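PDB 7NNA: klebicin C activity from Klebsiella pneumoniae, which is a bacteriocin that probably kills related bacteria, this domain being the Tol-binding part, consistent with entry into target cells through the TolC channel. Local coordinates for residues L14-A19 and A168-E173; E20-I25 and A160-D165. One frame throughout, in Å; residues are numbered along the deposited sequence. Where two conformers were deposited one is given.

Overall arrangement
Entering at the N terminus, the chain runs straight into helix 14-79, whose first turns supply one side of both contacts: 14-19 for contact 1 and 20-25 for contact 2. It then turns back through the link between the helices, and helix 93-197 returns antiparallel, reaching 160-165 before 168-173. Contact 2 is therefore nested inside the long, almost wholly helical loop that contact 1 closes. Their centres lie about 10 Å apart on the same side of the chain's centre, and they touch where D165 packs against Q18 and A19. Together they pin the start of helix 14-79 to the later part of helix 93-197.

Contact 1 (L14-A19 and A168-E173)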
loop_
_atom_site.group_PDB
_atom_site.type_symbol
_atom_site.label_atom_id
_atom_site.label_comp_id
_atom_site.label_asym_id
_atom_site.label_seq_id
_atom_site.Cartn_x
_atom_site.Cartn_y
_atom_site.Cartn_z
ATOM N N LEU A 14 -40.612 10.387 -11.625
ATOM C CA LEU A 14 -39.280 10.437 -12.205
ATOM C C LEU A 14 -38.237 10.881 -11.148
ATOM O O LEU A 14 -37.129 10.328 -11.117
ATOM C CB LEU A 14 -39.269 11.363 -13.448
ATOM C CG LEU A 14 -37.886 11.590 -14.067
ATOM C CD1 LEU A 14 -37.278 10.262 -14.591
ATOM C CD2 LEU A 14 -37.934 12.657 -15.176
ATOM N N THR A 15 -38.612 11.829 -10.238
ATOM C CA THR A 15 -37.640 12.263 -9.218
ATOM C C THR A 15 -37.324 11.139 -8.273
ATOM O O THR A 15 -36.153 11.010 -7.855
ATOM C CB THR A 15 -38.095 13.501 -8.451
ATOM O OG1 THR A 15 -39.428 13.259 -7.985
ATOM C CG2 THR A 15 -38.079 14.752 -9.293
ATOM N N ARG A 16 -38.328 10.296 -7.924
ATOM C CA ARG A 16 -37.999 9.159 -7.031
ATOM C C ARG A 16 -37.136 8.160 -7.765
ATOM O O ARG A 16 -36.233 7.575 -7.142
ATOM C CB ARG A 16 -39.249 8.429 -6.509
ATOM C CG ARG A 16 -39.823 8.995 -5.240
ATOM C CD ARG A 16 -38.915 8.934 -4.012
ATOM N NE ARG A 16 -39.548 9.798 -3.013
ATOM C CZ ARG A 16 -39.002 10.223 -1.887
ATOM N NH1 ARG A 16 -37.794 9.828 -1.542
ATOM N NH2 ARG A 16 -39.669 11.042 -1.091
ATOM N N LEU A 17 -37.428 7.894 -9.052
ATOM C CA LEU A 17 -36.586 6.958 -9.816
ATOM C C LEU A 17 -35.157 7.447 -9.949
ATOM O O LEU A 17 -34.210 6.635 -9.869
ATOM C CB LEU A 17 -37.214 6.616 -11.168
ATOM C CG LEU A 17 -38.538 5.854 -11.007
ATOM C CD1 LEU A 17 -39.327 5.784 -12.336
ATOM C CD2 LEU A 17 -38.310 4.514 -10.413
ATOM N N GLN A 18 -34.963 8.779 -10.151
ATOM C CA GLN A 18 -33.635 9.399 -10.220
ATOM C C GLN A 18 -32.928 9.285 -8.855
ATOM O O GLN A 18 -31.737 9.026 -8.815
ATOM C CB GLN A 18 -33.736 10.891 -10.635
ATOM C CG GLN A 18 -34.272 11.082 -12.054
ATOM C CD GLN A 18 -33.266 11.725 -12.996
ATOM O OE1 GLN A 18 -32.242 11.141 -13.323
ATOM N NE2 GLN A 18 -33.548 12.944 -13.478
ATOM N N ALA A 19 -33.652 9.470 -7.740
ATOM C CA ALA A 19 -33.042 9.316 -6.389
ATOM C C ALA A 19 -32.624 7.833 -6.194
ATOM O O ALA A 19 -31.572 7.585 -5.603
ATOM C CB ALA A 19 -34.046 9.736 -5.281
ATOM N N ALA A 168 -34.871 16.494 -3.686
ATOM C CA ALA A 168 -35.686 16.957 -4.832
ATOM C C ALA A 168 -36.946 16.105 -4.937
ATOM O O ALA A 168 -38.036 16.628 -5.195
ATOM C CB ALA A 168 -34.878 16.842 -6.127
ATOM N N ALA A 169 -36.820 14.778 -4.696
ATOM C CA ALA A 169 -37.986 13.899 -4.722
ATOM C C ALA A 169 -38.985 14.288 -3.629
ATOM O O ALA A 169 -40.233 14.355 -3.871
ATOM C CB ALA A 169 -37.531 12.435 -4.598
ATOM N N GLU A 170 -38.468 14.618 -2.435
ATOM C CA GLU A 170 -39.332 15.034 -1.313
ATOM C C GLU A 170 -40.047 16.355 -1.608
ATOM O O GLU A 170 -41.249 16.512 -1.296
ATOM C CB GLU A 170 -38.463 15.157 -0.044
ATOM C CG GLU A 170 -37.945 13.811 0.434
ATOM C CD GLU A 170 -36.904 13.886 1.546
ATOM O OE1 GLU A 170 -36.752 14.976 2.148
ATOM O OE2 GLU A 170 -36.267 12.848 1.843
ATOM N N LYS A 171 -39.337 17.291 -2.246
ATOM C CA LYS A 171 -39.873 18.602 -2.614
ATOM C C LYS A 171 -40.932 18.472 -3.680
ATOM O O LYS A 171 -41.946 19.183 -3.615
ATOM C CB LYS A 171 -38.733 19.515 -3.125
ATOM C CG LYS A 171 -39.143 20.978 -3.358
ATOM C CD LYS A 171 -37.866 21.839 -3.477
ATOM C CE LYS A 171 -38.014 23.096 -4.311
ATOM N NZ LYS A 171 -36.882 24.026 -4.062
ATOM N N ALA A 172 -40.743 17.564 -4.649
ATOM C CA ALA A 172 -41.738 17.357 -5.710
ATOM C C ALA A 172 -43.027 16.801 -5.121
ATOM O O ALA A 172 -44.118 17.186 -5.544
ATOM C CB ALA A 172 -41.196 16.407 -6.788
ATOM N N GLU A 173 -42.914 15.908 -4.135
ATOM C CA GLU A 173 -44.099 15.358 -3.466
ATOM C C GLU A 173 -44.748 16.423 -2.566
ATOM O O GLU A 173 -45.964 16.569 -2.592
ATOM C CB GLU A 173 -43.705 14.128 -2.642
ATOM C CG GLU A 173 -43.478 12.910 -3.500
ATOM C CD GLU A 173 -42.566 11.868 -2.866
ATOM O OE1 GLU A 173 -42.466 11.838 -1.616
ATOM O OE2 GLU A 173 -41.956 11.073 -3.623
HETATM O O HOH W 1 -41.390 12.416 -5.926
HETATM O O HOH W 2 -37.164 10.598 1.381
#
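E173 OE2 is gripped from helix 14-79 by R16 NE at 2.8 Å, and a water that donates to it adds a second bond. The other carboxylate oxygen, E173 OE1, takes R16 NH2 at 3.0 Å in a nearly straight bond, with 173° at the hydrogen. This is a side-on, two-pronged salt bridge: NE and one NH2 hydrogen each meet an oxygen on its syn side. Both oxygens lie close to the guanidinium plane, yet the carboxylate is rotated 34° from it, so the pair is twisted rather than coplanar. The R16 chain bends at chi2, which swings the guanidinium across to the other helix. There one of its faces rests on A169 CB, 3.7 Å from R16 NE, toward the rim of the group.

The two helices run antiparallel at 165°, their axes 8.5 Å apart, as in a long helical hairpin. Small residues permit this spacing: T15 sits opposite A169, their CA atoms 4.8 Å apart. T15 OG1 lies between its own N and carbonyl carbon, directed at A169 CA (3.6 Å) and near A172 CB.

One water joins T15 OG1, the carbonyl A169 O and E173 OE2, tying the threonine to the salt bridge. Another lies in the guanidinium plane, accepting from R16 NH1 and donating to E170 OE2. E170 has its direct salt-bridge partner on its own helix, R166, and meets R16 across the gap mainly through CG, close to NH2.

Contact 2 (E20-I25 and A160-D165); sequences ESSAAI and AKAEAD
Segments 20-25 and 160-165 run antiparallel at 157° with axes 8.2 Å apart, and the backbones come nearest at S22 and A162, whose CA atoms are 4.7 Å apart. Contact between the hairpin's two long helices is slight here and carried by small side chains. S22 does most of it: in the conformer described, one of two modelled, its hydroxyl reaches across to D165, with S22 OG 2.7 Å from D165 OD2. It comes to the anti side of that oxygen, 24° out of the carboxylate plane. Chi1 of 51° sets OG between the serine's own N and carbonyl carbon, where Q18 O, one turn earlier, is a second acceptor competing for the single hydroxyl proton. The methylene follows closely, S22 CB standing 3.2 Å from D165 OD2. Beside this pair A162 CB packs against the serine's carbonyl, 3.7 Å from S22 O, and approaches A23 CA at 4.0 Å.

K161, one turn before D165, bends its chain along the helix so that K161 NZ reaches D165 OD2 at 2.8 Å, on the syn side; its link to OD1 is weak. Across the interface K161 brings CG loosely near S22 CB and its carbonyl near S22 OG.

With S22 so placed, D165 OD2 can accept from a hydroxyl on its anti side and an ammonium on its syn side. The intrahelical salt bridge would hold the carboxylate's rotation, presenting OD2 to the serine, and the nearby positive charge probably favours the ionised form of D165.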
loop_
_atom_site.group_PDB
_atom_site.type_symbol
_atom_site.label_atom_id
_atom_site.label_comp_id
_atom_site.label_asym_id
_atom_site.label_seq_id
_atom_site.Cartn_x
_atom_site.Cartn_y
_atom_site.Cartn_z
ATOM N N GLU A 20 -33.407 6.853 -6.675
ATOM C CA GLU A 20 -32.955 5.429 -6.547
ATOM C C GLU A 20 -31.679 5.215 -7.332
ATOM O O GLU A 20 -30.786 4.518 -6.863
ATOM C CB GLU A 20 -34.033 4.461 -7.108
ATOM C CG GLU A 20 -35.191 4.298 -6.142
ATOM C CD GLU A 20 -36.238 3.292 -6.595
ATOM O OE1 GLU A 20 -35.936 2.468 -7.488
ATOM O OE2 GLU A 20 -37.364 3.319 -6.047
ATOM N N SER A 21 -31.592 5.795 -8.548
ATOM C CA SER A 21 -30.388 5.627 -9.390
ATOM C C SER A 21 -29.147 6.194 -8.694
ATOM O O SER A 21 -28.092 5.514 -8.648
ATOM C CB SER A 21 -30.560 6.258 -10.792
ATOM O OG SER A 21 -29.280 6.343 -11.447
ATOM N N SER A 22 -29.248 7.412 -8.135
ATOM C CA SER A 22 -28.048 7.982 -7.483
ATOM C C SER A 22 -27.737 7.329 -6.147
ATOM O O SER A 22 -26.553 7.260 -5.787
ATOM C CB SER A 22 -28.161 9.495 -7.325
ATOM O OG SER A 22 -29.396 9.821 -6.716
ATOM N N ALA A 23 -28.761 6.820 -5.405
ATOM C CA ALA A 23 -28.464 6.095 -4.148
ATOM C C ALA A 23 -27.636 4.812 -4.540
ATOM O O ALA A 23 -26.690 4.432 -3.834
ATOM C CB ALA A 23 -29.732 5.641 -3.486
ATOM N N ALA A 24 -28.014 4.133 -5.654
ATOM C CA ALA A 24 -27.295 2.903 -6.068
ATOM C C ALA A 24 -25.840 3.241 -6.468
ATOM O O ALA A 24 -24.933 2.490 -6.140
ATOM C CB ALA A 24 -27.993 2.234 -7.233
ATOM N N ILE A 25 -25.633 4.335 -7.123
ATOM C CA ILE A 25 -24.267 4.792 -7.471
ATOM C C ILE A 25 -23.476 5.153 -6.203
ATOM O O ILE A 25 -22.264 4.843 -6.124
ATOM C CB ILE A 25 -24.315 5.928 -8.507
ATOM C CG1 ILE A 25 -24.740 5.373 -9.886
ATOM C CG2 ILE A 25 -22.942 6.697 -8.617
ATOM C CD1 ILE A 25 -25.246 6.451 -10.790
ATOM N N ALA A 160 -23.282 13.515 -2.120
ATOM C CA ALA A 160 -23.937 14.809 -2.302
ATOM C C ALA A 160 -25.039 14.723 -3.369
ATOM O O ALA A 160 -26.136 15.294 -3.205
ATOM C CB ALA A 160 -22.898 15.873 -2.681
ATOM N N LYS A 161 -24.768 14.009 -4.455
ATOM C CA LYS A 161 -25.781 13.849 -5.529
ATOM C C LYS A 161 -26.982 13.001 -5.053
ATOM O O LYS A 161 -28.121 13.385 -5.281
ATOM C CB LYS A 161 -25.125 13.220 -6.760
ATOM C CG LYS A 161 -26.023 13.098 -7.999
ATOM C CD LYS A 161 -26.696 14.444 -8.393
ATOM C CE LYS A 161 -27.437 14.461 -9.730
ATOM N NZ LYS A 161 -28.140 13.177 -10.050
ATOM N N ALA A 162 -26.744 11.862 -4.389
ATOM C CA ALA A 162 -27.819 11.003 -3.873
ATOM C C ALA A 162 -28.701 11.821 -2.891
ATOM O O ALA A 162 -29.932 11.779 -2.975
ATOM C CB ALA A 162 -27.212 9.796 -3.140
ATOM N N GLU A 163 -28.060 12.639 -2.043
ATOM C CA GLU A 163 -28.797 13.446 -1.086
ATOM C C GLU A 163 -29.619 14.512 -1.783
ATOM O O GLU A 163 -30.791 14.698 -1.446
ATOM C CB GLU A 163 -27.856 14.053 -0.017
ATOM C CG GLU A 163 -28.630 14.914 0.969
ATOM C CD GLU A 163 -29.271 14.205 2.150
ATOM O OE1 GLU A 163 -28.881 13.053 2.453
ATOM O OE2 GLU A 163 -30.181 14.802 2.775
ATOM N N ALA A 164 -29.033 15.206 -2.781
ATOM C CA ALA A 164 -29.752 16.241 -3.494
ATOM C C ALA A 164 -30.952 15.638 -4.235
ATOM O O ALA A 164 -32.008 16.285 -4.297
ATOM C CB ALA A 164 -28.817 16.961 -4.457
ATOM N N ASP A 165 -30.779 14.457 -4.819
ATOM C CA ASP A 165 -31.878 13.802 -5.527
ATOM C C ASP A 165 -32.972 13.382 -4.596
ATOM O O ASP A 165 -34.159 13.524 -4.945
ATOM C CB ASP A 165 -31.405 12.598 -6.377
ATOM C CG ASP A 165 -30.513 12.986 -7.568
ATOM O OD1 ASP A 165 -30.394 14.178 -7.857
ATOM O OD2 ASP A 165 -29.873 12.103 -8.138
#